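PDB 5KBP: glycosyl hydrolase, family 38 from Enterococcus faecalis, which probably hydrolyses alpha-mannosidic linkages, binding carbohydrate and a metal ion. Local coordinates for residues K268-Q271 against E272-E276; N376-G379 against H380-D384; I33-V36 against D37-D41. All coordinates share one frame; numbering follows the deposited sequence.

Contact 1. Residues K268-Q271 against E272-E276; sequences KAVQ and EELPE
Glu272 N donates to Ala269 O at 3.4 Å, a weak hydrogen bond reaching back three residues. The next rung has the same character: Glu273 N approaches Val270 O at 3.5 Å, with an N-H...O angle of 144°, again weak. Bonds of this i to i+3 span illustrate how a helical turn is held as the chain passes into a loop.

Val270 O meets a second, apolar neighbour. One methyl of Leu274, CD1, lies 3.2 Å from Val270 O, a tight approach for carbon against a carbonyl. The first torsion of this leucine, -133°, falls away from the staggered positions, which suggests some strain or an imprecisely placed side chain. The same CD1 faces Val270 CG2 at 4.3 Å, an ordinary apolar distance.

Glu272 CB rests 3.5 Å from Lys268 O, while the extended chain beyond it carries the carboxylate outward. There Glu272 OE2 stays 6.1 Å from Lys268 NZ, so any attraction between the opposite charges is probably weak and long-range.

Val270 and Leu274 turn toward the sheet and set the end of helix 263-270 against it: Val270 touches Glu174 of strand 174-178, and Leu274 reaches Trp176 of that strand and Phe186 of strand 184-189. A separate tie, the hydrogen bond between Glu273 OE2 and His226 NE2, leads to strand 226-231 before the chain enters strand 280-282.

Contact 2. Residues N376-G379 against H380-D384; sequences NDVG and HFLAD. With SO4 (sulfate ion), chain F.
Asn376 O receives two N-H groups from a single residue, His380. The backbone N of His380 makes the usual i to i+4 helix bond at 2.9 Å, and its ring ND1 adds a second at 2.8 Å, so the proton sits on ND1. The two donors come from opposite faces of the carbonyl plane, the ring nitrogen standing 48° out of it. Seen from the imidazole, the acceptor lies almost exactly in the ring plane.

The histidine reaches back because its CG is turned beside its own backbone N (chi1 -85°), which brings the ring along the preceding turn. There it meets the Asn376 side chain, whose amide plane stands 77° from the ring plane. The amide nitrogen and oxygen are equally near the imidazole, with OD1 3.3 Å from His380 CE1. Neither makes a hydrogen bond to the ring.

Beyond this pair lies a sulfate, probably from the crystallisation liquor. Asn376 ND2 gives it two weak hydrogen bonds, the shorter to O1 at 3.2 Å, while His380 CE1 approaches O3 at 3.3 Å. Lys312 NZ also hydrogen-bonds the anion and would probably offset part of its charge.

Elsewhere on the helix Val378 and Leu382 lie side by side, CG1 to CD1 at 4.0 Å, and Leu382 continues onto Gln339 and Phe340. Phe381 packs on Glu34 of the second subunit. Helix 362-393, which carries this doubly used carbonyl with a histidine bonding through both backbone and ring to the residue four earlier, is one of the long helices of the alpha-mannosidase middle domain; it packs against helices 304-332 and 337-348, in keeping with the helical bundle of this family.

Contact 3. Residues I33-V36 against D37-D41; sequences IELV and DNVLD
Ile33 O accepts the backbone N-H of Asp37 at 3.0 Å, the first of four successive i to i+4 bonds. The last of them, Leu40 N to Val36 O at 2.9 Å, is nearly straight, with an N-H...O angle of 173°.

Apolar contacts follow the same spacing. Leu35 CD1 meets Val39 CG2 at 4.1 Å, and Val36 CG1 meets Leu40 CD1 at the same separation, each pair lying alongside and pointing the same way. Leu40 and Val36 also touch Tyr64 of helix 59-65.

One polar side chain folds back toward the preceding turn. With CG beside its own backbone N (chi1 -75°), Asp37 brings OD2 to 3.1 Å from Ile33 O, an approach of two acceptors. Its other oxygen, OD1, is held by a salt bridge to Arg68 and a hydrogen bond with Tyr64. Glu34 OE1 forms a salt bridge with Lys478 of the second subunit.

The chemistry implies a division of labour: an apolar side buried against neighbouring helices and loops, and two acids, Asp37 and Glu34, each with a basic partner. The positive charge of Arg68 would probably keep Asp37 ionised and offset the crowding of its carboxylate against a carbonyl oxygen.

Overall arrangement
From the N terminus the order is contact 3, contact 1, contact 2. Each is local, joining residues three or four apart in the chain, so none closes a long loop; they run in series, without nesting or crossing. Contact 3, on helix 25-45, and contact 1, at the exit of helix 263-270, both belong to the N-terminal domain of the family, yet their centres are 34 Å apart. Contact 2 lies on helix 362-393 in the middle domain, with its centre about 37 Å from that of contact 3. The dimer joins what the single chain separates: contacts 2 and 3 both touch the second subunit, which brings helix 25-45 of one chain onto helix 362-393 of the other.

Contact 1. Residues K268-Q271 against E272-E276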
ATOM      1  N   LYS A 268      36.206 -13.098  17.325  1.00 58.35           N
ATOM      2  CA  LYS A 268      36.931 -13.989  18.225  1.00 56.37           C
ATOM      3  C   LYS A 268      38.426 -13.693  18.208  1.00 62.83           C
ATOM      4  O   LYS A 268      39.091 -13.750  19.249  1.00 73.60           O
ATOM      5  CB  LYS A 268      36.667 -15.445  17.841  1.00 46.51           C
ATOM      6  CG  LYS A 268      37.477 -16.458  18.635  1.00 57.07           C
ATOM      7  CD  LYS A 268      37.438 -17.827  17.976  1.00 70.02           C
ATOM      8  CE  LYS A 268      38.444 -18.778  18.603  1.00 81.67           C
ATOM      9  NZ  LYS A 268      38.621 -20.010  17.786  1.00 90.26           N
ATOM     10  N   ALA A 269      38.968 -13.357  17.035  1.00 62.00           N
ATOM     11  CA  ALA A 269      40.409 -13.161  16.906  1.00 64.55           C
ATOM     12  C   ALA A 269      40.852 -11.801  17.434  1.00 60.83           C
ATOM     13  O   ALA A 269      41.892 -11.702  18.096  1.00 60.20           O
ATOM     14  CB  ALA A 269      40.831 -13.323  15.445  1.00 55.77           C
ATOM     15  N   VAL A 270      40.086 -10.743  17.158  1.00 49.46           N
ATOM     16  CA  VAL A 270      40.536  -9.399  17.514  1.00 53.00           C
ATOM     17  C   VAL A 270      40.416  -9.169  19.017  1.00 55.51           C
ATOM     18  O   VAL A 270      41.272  -8.515  19.626  1.00 63.12           O
ATOM     19  CB  VAL A 270      39.764  -8.339  16.703  1.00 50.35           C
ATOM     20  CG1 VAL A 270      38.274  -8.385  17.009  1.00 52.38           C
ATOM     21  CG2 VAL A 270      40.322  -6.950  16.975  1.00 53.38           C
ATOM     22  N   GLN A 271      39.369  -9.711  19.644  1.00 48.74           N
ATOM     23  CA  GLN A 271      39.157  -9.519  21.074  1.00 57.38           C
ATOM     24  C   GLN A 271      40.081 -10.373  21.931  1.00 67.03           C
ATOM     25  O   GLN A 271      40.146 -10.159  23.146  1.00 76.70           O
ATOM     26  CB  GLN A 271      37.700  -9.818  21.433  1.00 53.30           C
ATOM     27  CG  GLN A 271      36.698  -8.874  20.791  1.00 51.30           C
ATOM     28  CD  GLN A 271      35.262  -9.276  21.063  1.00 56.27           C
ATOM     29  OE1 GLN A 271      34.773  -9.158  22.185  1.00 67.03           O
ATOM     30  NE2 GLN A 271      34.580  -9.759  20.031  1.00 50.78           N
ATOM     31  N   GLU A 272      40.791 -11.329  21.332  1.00 71.00           N
ATOM     32  CA  GLU A 272      41.711 -12.166  22.090  1.00 82.36           C
ATOM     33  C   GLU A 272      43.042 -11.465  22.334  1.00 86.75           C
ATOM     34  O   GLU A 272      43.725 -11.767  23.318  1.00 86.47           O
ATOM     35  CB  GLU A 272      41.924 -13.489  21.353  1.00 91.51           C
ATOM     36  CG  GLU A 272      42.515 -14.606  22.195  1.00106.97           C
ATOM     37  CD  GLU A 272      42.225 -15.975  21.612  1.00118.55           C
ATOM     38  OE1 GLU A 272      41.614 -16.807  22.314  1.00121.39           O
ATOM     39  OE2 GLU A 272      42.595 -16.215  20.442  1.00120.16           O
ATOM     40  N   GLU A 273      43.413 -10.527  21.465  1.00 88.95           N
ATOM     41  CA  GLU A 273      44.658  -9.777  21.574  1.00 90.84           C
ATOM     42  C   GLU A 273      44.380  -8.292  21.775  1.00 84.07           C
ATOM     43  O   GLU A 273      45.030  -7.430  21.182  1.00 85.85           O
ATOM     44  CB  GLU A 273      45.531 -10.004  20.341  1.00 98.45           C
ATOM     45  CG  GLU A 273      45.760 -11.471  20.011  1.00113.55           C
ATOM     46  CD  GLU A 273      46.366 -11.675  18.636  1.00128.73           C
ATOM     47  OE1 GLU A 273      46.761 -10.674  18.004  1.00133.32           O
ATOM     48  OE2 GLU A 273      46.442 -12.837  18.185  1.00134.28           O
ATOM     49  N   LEU A 274      43.407  -7.983  22.619  1.00 80.61           N
ATOM     50  CA  LEU A 274      42.994  -6.600  22.835  1.00 74.36           C
ATOM     51  C   LEU A 274      43.909  -5.935  23.860  1.00 78.51           C
ATOM     52  O   LEU A 274      44.129  -6.494  24.938  1.00 85.61           O
ATOM     53  CB  LEU A 274      41.546  -6.552  23.312  1.00 62.00           C
ATOM     54  CG  LEU A 274      40.598  -5.560  22.637  1.00 59.09           C
ATOM     55  CD1 LEU A 274      40.633  -5.723  21.126  1.00 48.75           C
ATOM     56  CD2 LEU A 274      39.184  -5.748  23.163  1.00 51.42           C
ATOM     57  N   PRO A 275      44.452  -4.754  23.566  1.00 73.52           N
ATOM     58  CA  PRO A 275      45.347  -4.096  24.522  1.00 73.58           C
ATOM     59  C   PRO A 275      44.588  -3.536  25.716  1.00 78.11           C
ATOM     60  O   PRO A 275      43.375  -3.319  25.681  1.00 72.43           O
ATOM     61  CB  PRO A 275      45.985  -2.974  23.696  1.00 69.17           C
ATOM     62  CG  PRO A 275      44.976  -2.678  22.637  1.00 65.40           C
ATOM     63  CD  PRO A 275      44.316  -3.992  22.313  1.00 61.99           C
ATOM     64  N   GLU A 276      45.340  -3.293  26.793  1.00 80.42           N
ATOM     65  CA  GLU A 276      44.750  -2.806  28.034  1.00 82.42           C
ATOM     66  C   GLU A 276      44.409  -1.323  27.990  1.00 93.13           C
ATOM     67  O   GLU A 276      43.580  -0.871  28.787  1.00 94.88           O
ATOM     68  CB  GLU A 276      45.693  -3.077  29.209  1.00 82.08           C
ATOM     69  CG  GLU A 276      45.940  -4.552  29.479  1.00 81.39           C
TER

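Contact 2. Residues N376-G379 against H380-D384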
ATOM      1  N   ASN A 376      -2.090  -1.175  11.701  1.00 42.40           N
ATOM      2  CA  ASN A 376      -3.005  -0.535  12.643  1.00 46.30           C
ATOM      3  C   ASN A 376      -4.336  -1.274  12.710  1.00 42.48           C
ATOM      4  O   ASN A 376      -4.918  -1.423  13.790  1.00 38.93           O
ATOM      5  CB  ASN A 376      -3.216   0.929  12.254  1.00 42.52           C
ATOM      6  CG  ASN A 376      -4.032   1.694  13.278  1.00 44.87           C
ATOM      7  OD1 ASN A 376      -3.650   1.793  14.444  1.00 44.01           O
ATOM      8  ND2 ASN A 376      -5.153   2.257  12.841  1.00 41.28           N
ATOM      9  N   ASP A 377      -4.832  -1.751  11.565  1.00 40.37           N
ATOM     10  CA  ASP A 377      -6.110  -2.455  11.553  1.00 42.53           C
ATOM     11  C   ASP A 377      -6.012  -3.816  12.230  1.00 50.38           C
ATOM     12  O   ASP A 377      -6.995  -4.284  12.816  1.00 60.00           O
ATOM     13  CB  ASP A 377      -6.614  -2.609  10.120  1.00 44.91           C
ATOM     14  CG  ASP A 377      -6.963  -1.280   9.481  1.00 53.31           C
ATOM     15  OD1 ASP A 377      -7.266  -0.324  10.225  1.00 58.89           O
ATOM     16  OD2 ASP A 377      -6.935  -1.190   8.236  1.00 56.63           O
ATOM     17  N   VAL A 378      -4.849  -4.466  12.157  1.00 45.52           N
ATOM     18  CA  VAL A 378      -4.663  -5.720  12.881  1.00 45.70           C
ATOM     19  C   VAL A 378      -4.631  -5.464  14.382  1.00 44.57           C
ATOM     20  O   VAL A 378      -5.215  -6.221  15.167  1.00 43.92           O
ATOM     21  CB  VAL A 378      -3.390  -6.439  12.399  1.00 43.88           C
ATOM     22  CG1 VAL A 378      -3.131  -7.676  13.241  1.00 40.60           C
ATOM     23  CG2 VAL A 378      -3.518  -6.818  10.935  1.00 44.46           C
ATOM     24  N   GLY A 379      -3.955  -4.392  14.804  1.00 39.42           N
ATOM     25  CA  GLY A 379      -3.961  -4.032  16.211  1.00 41.59           C
ATOM     26  C   GLY A 379      -5.342  -3.680  16.726  1.00 46.46           C
ATOM     27  O   GLY A 379      -5.668  -3.966  17.882  1.00 53.71           O
ATOM     28  N   HIS A 380      -6.169  -3.058  15.883  1.00 42.74           N
ATOM     29  CA  HIS A 380      -7.543  -2.766  16.277  1.00 41.27           C
ATOM     30  C   HIS A 380      -8.369  -4.041  16.389  1.00 44.82           C
ATOM     31  O   HIS A 380      -9.139  -4.206  17.342  1.00 42.14           O
ATOM     32  CB  HIS A 380      -8.184  -1.797  15.283  1.00 42.63           C
ATOM     33  CG  HIS A 380      -7.892  -0.356  15.564  1.00 52.26           C
ATOM     34  ND1 HIS A 380      -6.701   0.246  15.218  1.00 59.08           N
ATOM     35  CD2 HIS A 380      -8.640   0.604  16.158  1.00 58.00           C
ATOM     36  CE1 HIS A 380      -6.727   1.515  15.587  1.00 59.21           C
ATOM     37  NE2 HIS A 380      -7.892   1.757  16.160  1.00 61.23           N
ATOM     38  N   PHE A 381      -8.226  -4.951  15.423  1.00 41.34           N
ATOM     39  CA  PHE A 381      -8.961  -6.212  15.473  1.00 41.83           C
ATOM     40  C   PHE A 381      -8.606  -7.002  16.726  1.00 50.25           C
ATOM     41  O   PHE A 381      -9.490  -7.482  17.445  1.00 57.93           O
ATOM     42  CB  PHE A 381      -8.673  -7.038  14.218  1.00 44.61           C
ATOM     43  CG  PHE A 381      -9.248  -8.429  14.255  1.00 45.33           C
ATOM     44  CD1 PHE A 381      -8.510  -9.491  14.762  1.00 45.59           C
ATOM     45  CD2 PHE A 381     -10.523  -8.679  13.776  1.00 37.00           C
ATOM     46  CE1 PHE A 381      -9.038 -10.769  14.798  1.00 44.69           C
ATOM     47  CE2 PHE A 381     -11.055  -9.955  13.807  1.00 50.66           C
ATOM     48  CZ  PHE A 381     -10.310 -11.000  14.319  1.00 38.01           C
ATOM     49  N   LEU A 382      -7.309  -7.153  17.000  1.00 46.41           N
ATOM     50  CA  LEU A 382      -6.879  -7.933  18.155  1.00 50.69           C
ATOM     51  C   LEU A 382      -7.307  -7.283  19.465  1.00 52.44           C
ATOM     52  O   LEU A 382      -7.623  -7.989  20.430  1.00 45.26           O
ATOM     53  CB  LEU A 382      -5.362  -8.125  18.120  1.00 41.57           C
ATOM     54  CG  LEU A 382      -4.845  -8.958  16.946  1.00 41.07           C
ATOM     55  CD1 LEU A 382      -3.324  -9.026  16.950  1.00 34.51           C
ATOM     56  CD2 LEU A 382      -5.452 -10.354  16.979  1.00 36.82           C
ATOM     57  N   ALA A 383      -7.331  -5.950  19.518  1.00 51.45           N
ATOM     58  CA  ALA A 383      -7.799  -5.275  20.724  1.00 36.48           C
ATOM     59  C   ALA A 383      -9.300  -5.458  20.908  1.00 43.04           C
ATOM     60  O   ALA A 383      -9.776  -5.621  22.038  1.00 46.93           O
ATOM     61  CB  ALA A 383      -7.439  -3.791  20.674  1.00 35.89           C
ATOM     62  N   ASP A 384     -10.061  -5.443  19.811  1.00 43.18           N
ATOM     63  CA  ASP A 384     -11.507  -5.615  19.914  1.00 44.50           C
ATOM     64  C   ASP A 384     -11.881  -7.054  20.239  1.00 48.04           C
ATOM     65  O   ASP A 384     -12.914  -7.293  20.876  1.00 57.03           O
ATOM     66  CB  ASP A 384     -12.185  -5.170  18.619  1.00 51.19           C
ATOM     67  CG  ASP A 384     -11.975  -3.697  18.330  1.00 74.65           C
ATOM     68  OD1 ASP A 384     -11.745  -2.931  19.290  1.00 79.83           O
ATOM     69  OD2 ASP A 384     -12.039  -3.305  17.146  1.00 83.00           O
TER
HETATM   70  S   SO4 F 904      -7.353   5.160  14.040  0.78 89.73           S
HETATM   71  O1  SO4 F 904      -7.783   4.027  13.226  0.78 88.27           O
HETATM   72  O2  SO4 F 904      -8.476   5.641  14.838  0.78 88.88           O
HETATM   73  O3  SO4 F 904      -6.275   4.737  14.928  0.78 95.75           O
HETATM   74  O4  SO4 F 904      -6.877   6.232  13.172  0.78 84.30           O

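Contact 3. Residues I33-V36 against D37-D41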
ATOM      1  N   ILE A  33      16.763  -9.830  -5.587  1.00 39.39           N
ATOM      2  CA  ILE A  33      16.694 -11.192  -6.107  1.00 41.64           C
ATOM      3  C   ILE A  33      17.961 -11.524  -6.882  1.00 45.69           C
ATOM      4  O   ILE A  33      18.508 -12.627  -6.764  1.00 52.91           O
ATOM      5  CB  ILE A  33      15.437 -11.368  -6.979  1.00 39.35           C
ATOM      6  CG1 ILE A  33      14.196 -10.882  -6.227  1.00 41.82           C
ATOM      7  CG2 ILE A  33      15.275 -12.823  -7.393  1.00 36.15           C
ATOM      8  CD1 ILE A  33      13.939 -11.617  -4.934  1.00 38.00           C
ATOM      9  N   GLU A  34      18.445 -10.575  -7.687  1.00 43.16           N
ATOM     10  CA  GLU A  34      19.680 -10.793  -8.433  1.00 50.04           C
ATOM     11  C   GLU A  34      20.865 -10.991  -7.494  1.00 44.11           C
ATOM     12  O   GLU A  34      21.722 -11.848  -7.738  1.00 42.24           O
ATOM     13  CB  GLU A  34      19.940  -9.617  -9.375  1.00 54.26           C
ATOM     14  CG  GLU A  34      18.950  -9.507 -10.525  1.00 70.34           C
ATOM     15  CD  GLU A  34      19.214  -8.303 -11.408  1.00 82.33           C
ATOM     16  OE1 GLU A  34      19.995  -7.419 -10.997  1.00 83.23           O
ATOM     17  OE2 GLU A  34      18.639  -8.240 -12.514  1.00 82.66           O
ATOM     18  N   LEU A  35      20.924 -10.210  -6.413  1.00 34.76           N
ATOM     19  CA  LEU A  35      22.040 -10.314  -5.479  1.00 33.29           C
ATOM     20  C   LEU A  35      22.075 -11.684  -4.811  1.00 42.79           C
ATOM     21  O   LEU A  35      23.112 -12.358  -4.806  1.00 46.48           O
ATOM     22  CB  LEU A  35      21.950  -9.208  -4.428  1.00 38.29           C
ATOM     23  CG  LEU A  35      22.941  -9.313  -3.268  1.00 38.37           C
ATOM     24  CD1 LEU A  35      24.367  -9.139  -3.756  1.00 44.79           C
ATOM     25  CD2 LEU A  35      22.616  -8.297  -2.188  1.00 32.39           C
ATOM     26  N   VAL A  36      20.944 -12.114  -4.243  1.00 38.49           N
ATOM     27  CA  VAL A  36      20.910 -13.392  -3.538  1.00 31.93           C
ATOM     28  C   VAL A  36      21.111 -14.554  -4.504  1.00 40.67           C
ATOM     29  O   VAL A  36      21.730 -15.564  -4.146  1.00 45.33           O
ATOM     30  CB  VAL A  36      19.596 -13.525  -2.746  1.00 38.08           C
ATOM     31  CG1 VAL A  36      19.511 -14.883  -2.057  1.00 36.10           C
ATOM     32  CG2 VAL A  36      19.481 -12.401  -1.726  1.00 30.25           C
ATOM     33  N   ASP A  37      20.606 -14.438  -5.736  1.00 36.51           N
ATOM     34  CA  ASP A  37      20.869 -15.470  -6.736  1.00 44.97           C
ATOM     35  C   ASP A  37      22.364 -15.636  -6.971  1.00 49.06           C
ATOM     36  O   ASP A  37      22.862 -16.763  -7.086  1.00 48.42           O
ATOM     37  CB  ASP A  37      20.163 -15.137  -8.050  1.00 45.09           C
ATOM     38  CG  ASP A  37      18.672 -15.393  -7.998  1.00 54.39           C
ATOM     39  OD1 ASP A  37      18.222 -16.128  -7.094  1.00 57.31           O
ATOM     40  OD2 ASP A  37      17.950 -14.867  -8.871  1.00 51.84           O
ATOM     41  N   ASN A  38      23.099 -14.525  -7.039  1.00 43.97           N
ATOM     42  CA  ASN A  38      24.535 -14.589  -7.282  1.00 43.13           C
ATOM     43  C   ASN A  38      25.310 -15.036  -6.048  1.00 46.74           C
ATOM     44  O   ASN A  38      26.343 -15.701  -6.182  1.00 47.62           O
ATOM     45  CB  ASN A  38      25.046 -13.231  -7.766  1.00 42.32           C
ATOM     46  CG  ASN A  38      24.553 -12.886  -9.159  1.00 52.92           C
ATOM     47  OD1 ASN A  38      24.378 -13.767 -10.002  1.00 53.96           O
ATOM     48  ND2 ASN A  38      24.325 -11.603  -9.408  1.00 56.62           N
ATOM     49  N   VAL A  39      24.839 -14.684  -4.849  1.00 43.65           N
ATOM     50  CA  VAL A  39      25.509 -15.139  -3.635  1.00 42.75           C
ATOM     51  C   VAL A  39      25.369 -16.648  -3.484  1.00 41.21           C
ATOM     52  O   VAL A  39      26.342 -17.350  -3.182  1.00 39.98           O
ATOM     53  CB  VAL A  39      24.964 -14.391  -2.405  1.00 38.57           C
ATOM     54  CG1 VAL A  39      25.503 -15.012  -1.125  1.00 40.99           C
ATOM     55  CG2 VAL A  39      25.333 -12.922  -2.479  1.00 38.02           C
ATOM     56  N   LEU A  40      24.158 -17.173  -3.695  1.00 46.54           N
ATOM     57  CA  LEU A  40      23.963 -18.619  -3.673  1.00 45.49           C
ATOM     58  C   LEU A  40      24.773 -19.306  -4.763  1.00 42.73           C
ATOM     59  O   LEU A  40      25.230 -20.440  -4.575  1.00 52.69           O
ATOM     60  CB  LEU A  40      22.479 -18.952  -3.822  1.00 47.48           C
ATOM     61  CG  LEU A  40      21.560 -18.464  -2.701  1.00 48.30           C
ATOM     62  CD1 LEU A  40      20.115 -18.865  -2.964  1.00 48.60           C
ATOM     63  CD2 LEU A  40      22.031 -18.998  -1.361  1.00 42.71           C
ATOM     64  N   ASP A  41      24.956 -18.644  -5.908  1.00 49.14           N
ATOM     65  CA  ASP A  41      25.804 -19.194  -6.962  1.00 59.98           C
ATOM     66  C   ASP A  41      27.231 -19.384  -6.462  1.00 58.88           C
ATOM     67  O   ASP A  41      27.845 -20.435  -6.679  1.00 56.76           O
ATOM     68  CB  ASP A  41      25.768 -18.270  -8.182  1.00 74.66           C
ATOM     69  CG  ASP A  41      26.262 -18.945  -9.451  1.00 93.25           C
ATOM     70  OD1 ASP A  41      27.218 -19.746  -9.385  1.00101.80           O
ATOM     71  OD2 ASP A  41      25.692 -18.661 -10.525  1.00 99.90           O
TER